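Local coordinates for dally-like protein (Drosophila melanogaster, PDB 3ODN) that probably acts as a cell-surface heparan sulfate proteoglycan of the glypican family with a part in Hedgehog signalling, this chain being its alpha-helical core domain, at residues Lys150-Leu155 with Asp310-Val315; Asp86-Leu91 with Phe284-Val289; Thr97-Met102 with Ile295-Ala300; Ser79-Phe84 with Gln202-Ala207. The protein carries 2 engineered substitutions. All blocks are in the same frame, centred on the assembly; numbering follows the deposited sequence.

Contact 1 (Lys150-Leu155 with Asp310-Val315); sequences KMFTVL and DITNRV
Phe152 reaches from the helix segment Lys150-Leu155 to meet Thr312 and Val315 of the helix segment Asp310-Val315. Its ring stands anti to its own backbone nitrogen (chi1 179°), which carries CE2 and CZ straight across to the second helix. There the two methyls of Val315, whose side chain comes from the opposite direction, meet the end of the ring obliquely: CE2 of Phe152 lies 3.7 Å from CG2 of Val315, and CZ of Phe152 lies 3.7 Å from CG1 of Val315. The backbone of Thr312 is met in a different way, its CA lying at the ring edge, near the ring plane, 4.0 Å from CE2 of Phe152. Phe304 and Phe161 also touch this ring, and Val169 and Leu176 touch Val315, so the pair belongs to a wider apolar cluster. Replacing Phe152 by an alanine is likely to open a gap in front of Val315 and to leave its two methyls without this aromatic partner. One turn further on, Leu155, itself on the surface, crosses Thr312 obliquely, its CD2 resting 3.3 Å from Thr312 OG1. That contact is no hydrogen bond; the hydroxyl bonds instead to the carbonyl of Gly308, within its own helix. The two segment axes approach to 11.3 Å at 100°, so the helices meet almost at right angles and share a short patch of side chains rather than a long seam. Such a transverse helix, laid across another near one end of an elongated helical bundle, is a feature of this glypican core.

Contact 2 (Asp86-Leu91 with Phe284-Val289); sequences DIFTAL and FNIVMV
Phe88 and Leu91 meet Ile286 and Val287 in a wholly apolar contact, made where the long helix 48-106 of the glypican helical bundle passes the turn that leads into the short helix 287-290. No hydrogen bond crosses between the segments, and the match rests on two pairs of side chains. In the first, Phe88 and Ile286 cross at about a right angle. The ring of Phe88 lies anti to the backbone nitrogen (chi1 177°), and its CE1 corner, beside the far end of the ring, meets CD1 of Ile286 at 3.4 Å; CZ of Phe88 is 3.7 Å from the same methyl. A second branch comes to this spot, CG2 of Ile286 lying 3.9 Å from CE1 of Phe88, so both branches of the isoleucine touch the same ring carbon. In the second pair, one turn along the helix, CD1 of Leu91 approaches CG1 of Val287 at 3.9 Å, a looser meeting of single methyls. Phe129 and Leu401 also touch Phe88, while Phe194 and Thr197 of helix 182-214 touch Ile286; this pair is buried among several helices, with Leu91 nearer the surface. The turn that presents Ile286 and Val287 is held by a capping bond: the backbone N of Met288 donates to OD1 of Asn285 at 2.9 Å, with an angle of 150° at the hydrogen and the donor tilted 19° from the carbonyl plane.

Contact 3 (Thr97-Met102 with Ile295-Ala300); sequences TQFNSM and IKISEA
Phe99 and Ile297 make the tight, buried half of this contact, while Met102 and Ile295 make a looser half toward the surface. On the tight side the two side chains cross at about a right angle, and CD1 of Ile297 comes to the ring edge, near its plane, 3.6 Å from CE1 of Phe99. CG2 of Ile297 follows at 4.1 Å from CZ of Phe99, so both branches of the isoleucine bear on the outer end of the ring. A serine in place of Phe99 would probably leave Ile297 without this aromatic edge and open a gap among the surrounding rings. On the looser side a single pair of carbons carries the contact, CE of Met102 lying 4.0 Å from CG1 of Ile295. Met102 runs extended from its helix and then bends at its last torsion (chi3 -85°), which turns the terminal methyl to cross the isoleucine. Ile295 is exposed here, its CB points away from the other helix, and CG1, set beside the backbone nitrogen, is the atom that meets the methionine methyl. Close by, Ser298 OG donates to the carbonyl O of Ile295 at 2.9 Å, sharing that acceptor with the backbone N of Glu299. In the surrounding bundle, Phe103 of the same helix stacks on Phe99, and Phe122 of helix 115-131 meets it edge-to-face, joining those two helices, while Lys296 and Ala300 turn the other flank of helix 293-306 toward helix 182-214.

Contact 4 (Ser79-Phe84 with Gln202-Ala207); sequences SKATKF and QALTTA
Thr205 holds its OG1 beside its own backbone nitrogen (chi1 -66°), which sets the hydroxyl against the methyl of Ala81, and Leu204 departs from a staggered first torsion (chi1 -109°) where it packs against the same alanine. These torsions serve a close helix-helix contact within the glypican bundle, between the long helix 48-106 and helix 182-214. The small side chain of Ala81 lets the backbones come near, with CA of Ala81 only 5.6 Å from CA of Leu204. Its methyl points at helix 182-214 and touches two neighbours in sequence, one apolar and one polar: CB of Ala81 is 3.8 Å from CB of Leu204 and 3.2 Å from OG1 of Thr205. The second approach is a carbon-to-oxygen contact and not a hydrogen bond. The polar needs of that hydroxyl are met elsewhere, since it bonds to the ammonium of Lys85 and to the carbonyl of Gly201, one turn back on its own helix. Met273 of helix 260-281 also touches Leu204, and Phe84 meets Tyr200 edge-to-face nearby. Ala81 and Leu204 are buried among these helices, while Thr205 lies nearer the surface. The outer end of Leu204 passes beside the methyl to the alanine backbone, CD1 of Leu204 lying 4.0 Å from CA of Ala81.

Overall arrangement
Contacts 2, 3 and 4 all draw on helix 48-106, which meets helix 182-214 in contact 4, the turn into helix 287-290 in contact 2 and helix 293-306 in contact 3. Contact 4 lies nearest the centre of the chain, and contact 1 sits far out toward one end, about 47 Å from contact 4 between centres. Contacts 1, 2 and 4 are mostly buried, whereas contact 3 is partly open to the surface. Aromatic rings against branched aliphatic chains dominate contacts 1 to 3; contact 4 instead brings an alanine methyl against a leucine and a threonine. Contacts 2 and 3 also touch directly, through Met288 and Lys296.

Contact 1 (Lys150-Leu155 with Asp310-Val315)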
# COMPACT_ATOMS: atom_id res chain seq x y z
N LYS A 150 16.54 -22.10 26.96
CA LYS A 150 15.49 -22.81 27.71
C LYS A 150 15.55 -24.30 27.38
O LYS A 150 15.52 -25.12 28.29
CB LYS A 150 14.09 -22.28 27.34
CG LYS A 150 13.79 -20.85 27.77
CD LYS A 150 13.65 -20.67 29.27
CE LYS A 150 13.02 -19.33 29.57
NZ LYS A 150 11.61 -19.28 29.10
N MET A 151 15.63 -24.63 26.09
CA MET A 151 15.66 -26.01 25.60
C MET A 151 16.94 -26.75 25.93
O MET A 151 16.87 -27.96 26.16
CB MET A 151 15.36 -26.07 24.11
CG MET A 151 13.90 -25.90 23.79
SD MET A 151 13.59 -26.02 22.03
CE MET A 151 13.83 -27.81 21.79
N PHE A 152 18.10 -26.05 25.96
CA PHE A 152 19.36 -26.69 26.30
C PHE A 152 19.29 -27.12 27.76
O PHE A 152 19.57 -28.28 28.07
CB PHE A 152 20.58 -25.78 26.03
CG PHE A 152 21.90 -26.40 26.40
CD1 PHE A 152 22.47 -26.17 27.65
CD2 PHE A 152 22.55 -27.28 25.54
CE1 PHE A 152 23.67 -26.80 28.03
CE2 PHE A 152 23.75 -27.90 25.91
CZ PHE A 152 24.30 -27.65 27.15
N THR A 153 18.89 -26.19 28.65
CA THR A 153 18.73 -26.42 30.08
C THR A 153 17.76 -27.55 30.38
O THR A 153 18.13 -28.45 31.11
CB THR A 153 18.44 -25.13 30.85
OG1 THR A 153 17.59 -24.28 30.10
CG2 THR A 153 19.70 -24.38 31.20
N VAL A 154 16.55 -27.54 29.78
CA VAL A 154 15.52 -28.57 29.94
C VAL A 154 16.09 -29.99 29.68
O VAL A 154 15.95 -30.88 30.53
CB VAL A 154 14.26 -28.26 29.07
CG1 VAL A 154 13.33 -29.46 28.94
CG2 VAL A 154 13.49 -27.07 29.62
N LEU A 155 16.75 -30.18 28.51
CA LEU A 155 17.37 -31.45 28.10
C LEU A 155 18.47 -31.88 29.08
O LEU A 155 18.53 -33.06 29.46
CB LEU A 155 17.96 -31.30 26.69
CG LEU A 155 18.78 -32.47 26.15
CD1 LEU A 155 17.92 -33.46 25.40
CD2 LEU A 155 19.89 -31.98 25.27
N ASP A 310 24.01 -34.56 19.90
CA ASP A 310 25.06 -33.92 19.11
C ASP A 310 25.34 -32.48 19.59
O ASP A 310 26.50 -32.14 19.77
CB ASP A 310 24.69 -33.91 17.60
CG ASP A 310 24.66 -35.28 16.95
OD1 ASP A 310 25.63 -36.05 17.14
OD2 ASP A 310 23.70 -35.55 16.20
N ILE A 311 24.27 -31.68 19.82
CA ILE A 311 24.34 -30.29 20.29
C ILE A 311 25.12 -30.17 21.62
O ILE A 311 26.10 -29.43 21.69
CB ILE A 311 22.93 -29.62 20.33
CG1 ILE A 311 22.31 -29.56 18.91
CG2 ILE A 311 22.97 -28.21 20.96
CD1 ILE A 311 20.75 -29.30 18.84
N THR A 312 24.71 -30.94 22.65
CA THR A 312 25.32 -30.98 23.99
C THR A 312 26.85 -31.23 23.97
O THR A 312 27.60 -30.55 24.68
CB THR A 312 24.55 -31.98 24.89
OG1 THR A 312 23.14 -31.78 24.73
CG2 THR A 312 24.92 -31.85 26.33
N ASN A 313 27.29 -32.19 23.11
CA ASN A 313 28.70 -32.54 22.89
C ASN A 313 29.48 -31.34 22.35
O ASN A 313 30.58 -31.06 22.83
CB ASN A 313 28.83 -33.75 21.94
CG ASN A 313 28.17 -35.03 22.41
OD1 ASN A 313 28.30 -35.45 23.56
ND2 ASN A 313 27.50 -35.72 21.49
N ARG A 314 28.91 -30.62 21.35
CA ARG A 314 29.51 -29.44 20.72
C ARG A 314 29.58 -28.25 21.70
O ARG A 314 30.50 -27.44 21.61
CB ARG A 314 28.73 -29.03 19.47
CG ARG A 314 28.69 -30.07 18.35
CD ARG A 314 27.48 -29.83 17.48
NE ARG A 314 27.26 -30.88 16.49
CZ ARG A 314 26.23 -30.91 15.65
NH1 ARG A 314 25.32 -29.95 15.68
NH2 ARG A 314 26.11 -31.89 14.77
N VAL A 315 28.60 -28.16 22.63
CA VAL A 315 28.54 -27.12 23.66
C VAL A 315 29.62 -27.40 24.69
O VAL A 315 30.38 -26.50 25.04
CB VAL A 315 27.13 -26.99 24.32
CG1 VAL A 315 27.15 -26.01 25.50
CG2 VAL A 315 26.07 -26.59 23.30

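Contact 2 (Asp86-Leu91 with Phe284-Val289)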
# COMPACT_ATOMS: atom_id res chain seq x y z
N ASP A 86 -8.08 -5.17 8.72
CA ASP A 86 -9.00 -6.03 9.48
C ASP A 86 -8.75 -7.51 9.17
O ASP A 86 -8.58 -8.28 10.10
CB ASP A 86 -10.47 -5.59 9.24
CG ASP A 86 -11.60 -6.61 9.42
OD1 ASP A 86 -11.52 -7.45 10.35
OD2 ASP A 86 -12.63 -6.49 8.69
N ILE A 87 -8.71 -7.90 7.88
CA ILE A 87 -8.48 -9.30 7.49
C ILE A 87 -7.12 -9.82 7.98
O ILE A 87 -7.00 -11.01 8.32
CB ILE A 87 -8.70 -9.51 5.97
CG1 ILE A 87 -10.19 -9.30 5.60
CG2 ILE A 87 -8.19 -10.87 5.49
CD1 ILE A 87 -10.41 -8.76 4.24
N PHE A 88 -6.11 -8.94 8.05
CA PHE A 88 -4.80 -9.33 8.51
C PHE A 88 -4.75 -9.54 10.04
O PHE A 88 -4.15 -10.50 10.51
CB PHE A 88 -3.71 -8.37 8.02
CG PHE A 88 -2.37 -8.76 8.59
CD1 PHE A 88 -1.65 -9.82 8.05
CD2 PHE A 88 -1.86 -8.11 9.70
CE1 PHE A 88 -0.47 -10.23 8.63
CE2 PHE A 88 -0.65 -8.51 10.27
CZ PHE A 88 0.02 -9.59 9.75
N THR A 89 -5.38 -8.64 10.82
CA THR A 89 -5.40 -8.76 12.28
C THR A 89 -6.14 -10.04 12.66
O THR A 89 -5.69 -10.76 13.55
CB THR A 89 -5.94 -7.49 12.94
OG1 THR A 89 -7.11 -7.09 12.23
CG2 THR A 89 -4.94 -6.33 12.89
N ALA A 90 -7.23 -10.36 11.91
CA ALA A 90 -8.04 -11.57 12.06
C ALA A 90 -7.17 -12.82 11.85
O ALA A 90 -7.16 -13.70 12.70
CB ALA A 90 -9.21 -11.55 11.08
N LEU A 91 -6.41 -12.87 10.73
CA LEU A 91 -5.48 -13.94 10.36
C LEU A 91 -4.40 -14.11 11.45
O LEU A 91 -4.04 -15.24 11.76
CB LEU A 91 -4.82 -13.61 9.00
CG LEU A 91 -3.62 -14.46 8.53
CD1 LEU A 91 -4.07 -15.75 7.87
CD2 LEU A 91 -2.73 -13.65 7.57
N PHE A 284 6.56 -12.83 -1.05
CA PHE A 284 6.45 -12.32 0.32
C PHE A 284 5.08 -12.67 0.92
O PHE A 284 4.64 -11.99 1.85
CB PHE A 284 6.73 -10.79 0.42
CG PHE A 284 8.05 -10.21 -0.07
CD1 PHE A 284 8.20 -8.84 -0.27
CD2 PHE A 284 9.14 -11.05 -0.36
CE1 PHE A 284 9.41 -8.31 -0.75
CE2 PHE A 284 10.34 -10.51 -0.85
CZ PHE A 284 10.47 -9.15 -1.02
N ASN A 285 4.39 -13.70 0.39
CA ASN A 285 3.04 -14.08 0.85
C ASN A 285 3.02 -14.26 2.37
O ASN A 285 3.69 -15.17 2.89
CB ASN A 285 2.50 -15.35 0.11
CG ASN A 285 1.07 -15.75 0.48
OD1 ASN A 285 0.84 -16.58 1.35
ND2 ASN A 285 0.08 -15.19 -0.18
N ILE A 286 2.30 -13.35 3.08
CA ILE A 286 2.20 -13.38 4.54
C ILE A 286 1.38 -14.57 5.14
O ILE A 286 1.64 -14.97 6.29
CB ILE A 286 1.91 -11.99 5.19
CG1 ILE A 286 2.40 -11.96 6.66
CG2 ILE A 286 0.45 -11.62 5.07
CD1 ILE A 286 2.57 -10.65 7.26
N VAL A 287 0.40 -15.13 4.36
CA VAL A 287 -0.43 -16.27 4.81
C VAL A 287 0.44 -17.50 4.95
O VAL A 287 0.33 -18.20 5.95
CB VAL A 287 -1.70 -16.54 3.94
CG1 VAL A 287 -2.66 -17.50 4.64
CG2 VAL A 287 -2.40 -15.23 3.58
N MET A 288 1.37 -17.73 3.98
CA MET A 288 2.33 -18.84 4.00
C MET A 288 3.37 -18.72 5.15
O MET A 288 4.09 -19.68 5.42
CB MET A 288 3.05 -19.01 2.64
CG MET A 288 2.17 -19.47 1.46
SD MET A 288 0.90 -20.75 1.76
CE MET A 288 1.91 -22.14 2.37
N VAL A 289 3.43 -17.54 5.81
CA VAL A 289 4.35 -17.26 6.93
C VAL A 289 3.61 -17.39 8.27
O VAL A 289 4.06 -18.13 9.14
CB VAL A 289 5.08 -15.88 6.79
CG1 VAL A 289 6.12 -15.68 7.89
CG2 VAL A 289 5.75 -15.75 5.43

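Contact 3 (Thr97-Met102 with Ile295-Ala300)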
# COMPACT_ATOMS: atom_id res chain seq x y z
N THR A 97 -4.08 -18.15 18.35
CA THR A 97 -4.96 -19.13 18.98
C THR A 97 -4.57 -20.56 18.60
O THR A 97 -4.50 -21.41 19.46
CB THR A 97 -6.44 -18.83 18.63
OG1 THR A 97 -6.68 -17.43 18.76
CG2 THR A 97 -7.43 -19.63 19.50
N GLN A 98 -4.34 -20.82 17.30
CA GLN A 98 -3.93 -22.11 16.74
C GLN A 98 -2.54 -22.49 17.21
O GLN A 98 -2.28 -23.67 17.41
CB GLN A 98 -3.95 -22.05 15.20
CG GLN A 98 -5.31 -22.36 14.59
CD GLN A 98 -5.18 -23.19 13.34
OE1 GLN A 98 -4.56 -22.78 12.34
NE2 GLN A 98 -5.77 -24.37 13.35
N PHE A 99 -1.62 -21.49 17.36
CA PHE A 99 -0.26 -21.71 17.83
C PHE A 99 -0.32 -22.21 19.28
O PHE A 99 0.35 -23.18 19.61
CB PHE A 99 0.58 -20.42 17.76
CG PHE A 99 2.06 -20.62 18.05
CD1 PHE A 99 3.00 -20.60 17.03
CD2 PHE A 99 2.50 -20.84 19.35
CE1 PHE A 99 4.35 -20.82 17.30
CE2 PHE A 99 3.84 -21.09 19.62
CZ PHE A 99 4.75 -21.08 18.59
N ASN A 100 -1.12 -21.52 20.12
CA ASN A 100 -1.28 -21.83 21.53
C ASN A 100 -1.92 -23.20 21.75
O ASN A 100 -1.40 -24.01 22.54
CB ASN A 100 -2.03 -20.71 22.26
CG ASN A 100 -2.22 -21.00 23.74
OD1 ASN A 100 -3.21 -21.61 24.14
ND2 ASN A 100 -1.26 -20.63 24.57
N SER A 101 -3.02 -23.47 21.03
CA SER A 101 -3.76 -24.73 21.09
C SER A 101 -2.86 -25.89 20.68
O SER A 101 -2.85 -26.90 21.38
CB SER A 101 -5.01 -24.66 20.22
OG SER A 101 -5.89 -23.66 20.70
N MET A 102 -2.09 -25.74 19.57
CA MET A 102 -1.17 -26.78 19.12
C MET A 102 -0.08 -27.00 20.15
O MET A 102 0.24 -28.15 20.44
CB MET A 102 -0.54 -26.43 17.77
CG MET A 102 0.44 -27.50 17.28
SD MET A 102 1.47 -27.02 15.88
CE MET A 102 0.37 -27.41 14.51
N ILE A 295 3.81 -24.78 12.86
CA ILE A 295 4.49 -25.89 12.17
C ILE A 295 5.97 -25.55 11.97
O ILE A 295 6.82 -26.40 12.21
CB ILE A 295 3.77 -26.27 10.84
CG1 ILE A 295 2.38 -26.90 11.10
CG2 ILE A 295 4.62 -27.20 9.94
CD1 ILE A 295 1.24 -26.29 10.28
N LYS A 296 6.29 -24.31 11.55
CA LYS A 296 7.68 -23.86 11.33
C LYS A 296 8.47 -23.82 12.65
O LYS A 296 9.65 -24.17 12.67
CB LYS A 296 7.72 -22.48 10.67
CG LYS A 296 7.12 -22.43 9.27
CD LYS A 296 6.68 -20.98 8.93
CE LYS A 296 6.56 -20.71 7.45
NZ LYS A 296 7.60 -19.76 6.95
N ILE A 297 7.82 -23.42 13.75
CA ILE A 297 8.48 -23.34 15.06
C ILE A 297 8.63 -24.74 15.70
O ILE A 297 9.69 -25.02 16.29
CB ILE A 297 7.92 -22.18 15.95
CG1 ILE A 297 8.15 -20.82 15.25
CG2 ILE A 297 8.54 -22.18 17.39
CD1 ILE A 297 7.43 -19.71 15.76
N SER A 298 7.64 -25.65 15.51
CA SER A 298 7.71 -27.04 16.01
C SER A 298 8.84 -27.82 15.29
O SER A 298 9.54 -28.62 15.91
CB SER A 298 6.37 -27.75 15.82
OG SER A 298 6.09 -28.03 14.46
N GLU A 299 9.01 -27.55 13.98
CA GLU A 299 10.04 -28.16 13.15
C GLU A 299 11.44 -27.70 13.56
O GLU A 299 12.36 -28.53 13.55
CB GLU A 299 9.72 -27.99 11.64
CG GLU A 299 8.61 -28.95 11.20
CD GLU A 299 8.06 -28.89 9.79
OE1 GLU A 299 8.18 -27.83 9.12
OE2 GLU A 299 7.46 -29.90 9.37
N ALA A 300 11.60 -26.44 14.03
CA ALA A 300 12.86 -25.92 14.59
C ALA A 300 13.15 -26.63 15.95
O ALA A 300 14.29 -27.00 16.23
CB ALA A 300 12.76 -24.42 14.80

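Contact 4 (Ser79-Phe84 with Gln202-Ala207)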
# COMPACT_ATOMS: atom_id res chain seq x y z
N SER A 79 -11.80 2.64 2.42
CA SER A 79 -12.63 1.56 2.96
C SER A 79 -11.94 0.21 2.82
O SER A 79 -12.01 -0.60 3.74
CB SER A 79 -14.01 1.56 2.31
OG SER A 79 -13.95 1.03 0.99
N LYS A 80 -11.27 -0.02 1.67
CA LYS A 80 -10.51 -1.23 1.34
C LYS A 80 -9.20 -1.33 2.15
O LYS A 80 -8.74 -2.44 2.41
CB LYS A 80 -10.21 -1.29 -0.18
CG LYS A 80 -11.41 -1.68 -1.05
CD LYS A 80 -11.74 -3.16 -0.95
CE LYS A 80 -13.19 -3.45 -1.19
NZ LYS A 80 -13.50 -3.56 -2.64
N ALA A 81 -8.60 -0.19 2.52
CA ALA A 81 -7.39 -0.15 3.36
C ALA A 81 -7.71 -0.76 4.74
O ALA A 81 -7.00 -1.64 5.21
CB ALA A 81 -6.92 1.28 3.51
N THR A 82 -8.84 -0.33 5.32
CA THR A 82 -9.42 -0.72 6.60
C THR A 82 -9.80 -2.21 6.58
O THR A 82 -9.53 -2.91 7.56
CB THR A 82 -10.63 0.20 6.87
OG1 THR A 82 -10.20 1.55 6.75
CG2 THR A 82 -11.24 -0.02 8.24
N LYS A 83 -10.44 -2.68 5.49
CA LYS A 83 -10.85 -4.07 5.29
C LYS A 83 -9.60 -4.99 5.32
O LYS A 83 -9.60 -6.00 6.02
CB LYS A 83 -11.60 -4.20 3.96
CG LYS A 83 -12.57 -5.37 3.86
CD LYS A 83 -13.42 -5.18 2.60
CE LYS A 83 -13.94 -6.46 1.99
NZ LYS A 83 -14.20 -6.31 0.53
N PHE A 84 -8.54 -4.59 4.58
CA PHE A 84 -7.26 -5.27 4.47
C PHE A 84 -6.60 -5.37 5.82
O PHE A 84 -6.15 -6.45 6.19
CB PHE A 84 -6.34 -4.56 3.44
CG PHE A 84 -4.90 -5.04 3.41
CD1 PHE A 84 -4.53 -6.14 2.65
CD2 PHE A 84 -3.91 -4.36 4.11
CE1 PHE A 84 -3.20 -6.58 2.63
CE2 PHE A 84 -2.59 -4.80 4.10
CZ PHE A 84 -2.24 -5.90 3.35
N GLN A 202 -0.91 0.99 4.66
CA GLN A 202 -0.53 2.38 4.94
C GLN A 202 -0.61 3.23 3.68
O GLN A 202 -1.27 4.26 3.71
CB GLN A 202 0.90 2.47 5.51
CG GLN A 202 1.03 2.21 6.99
CD GLN A 202 2.33 2.77 7.50
OE1 GLN A 202 3.38 2.11 7.44
NE2 GLN A 202 2.31 4.01 7.98
N ALA A 203 0.03 2.79 2.58
CA ALA A 203 0.06 3.48 1.28
C ALA A 203 -1.32 3.69 0.68
O ALA A 203 -1.54 4.71 0.01
CB ALA A 203 0.94 2.72 0.31
N LEU A 204 -2.24 2.75 0.91
CA LEU A 204 -3.63 2.77 0.48
C LEU A 204 -4.39 3.86 1.26
O LEU A 204 -5.25 4.53 0.69
CB LEU A 204 -4.27 1.43 0.85
CG LEU A 204 -4.61 0.45 -0.26
CD1 LEU A 204 -4.85 -0.95 0.34
CD2 LEU A 204 -5.78 0.93 -1.10
N THR A 205 -4.10 3.97 2.58
CA THR A 205 -4.69 4.94 3.50
C THR A 205 -4.25 6.36 3.08
O THR A 205 -5.10 7.19 2.80
CB THR A 205 -4.37 4.52 4.97
OG1 THR A 205 -5.05 3.30 5.23
CG2 THR A 205 -4.83 5.53 6.01
N THR A 206 -2.92 6.58 2.94
CA THR A 206 -2.34 7.86 2.53
C THR A 206 -2.71 8.24 1.09
O THR A 206 -2.62 9.42 0.78
CB THR A 206 -0.83 7.88 2.74
OG1 THR A 206 -0.23 6.88 1.92
CG2 THR A 206 -0.43 7.68 4.19
N ALA A 207 -3.06 7.28 0.21
CA ALA A 207 -3.46 7.61 -1.17
C ALA A 207 -4.84 8.23 -1.10
O ALA A 207 -5.07 9.33 -1.61
CB ALA A 207 -3.50 6.35 -2.03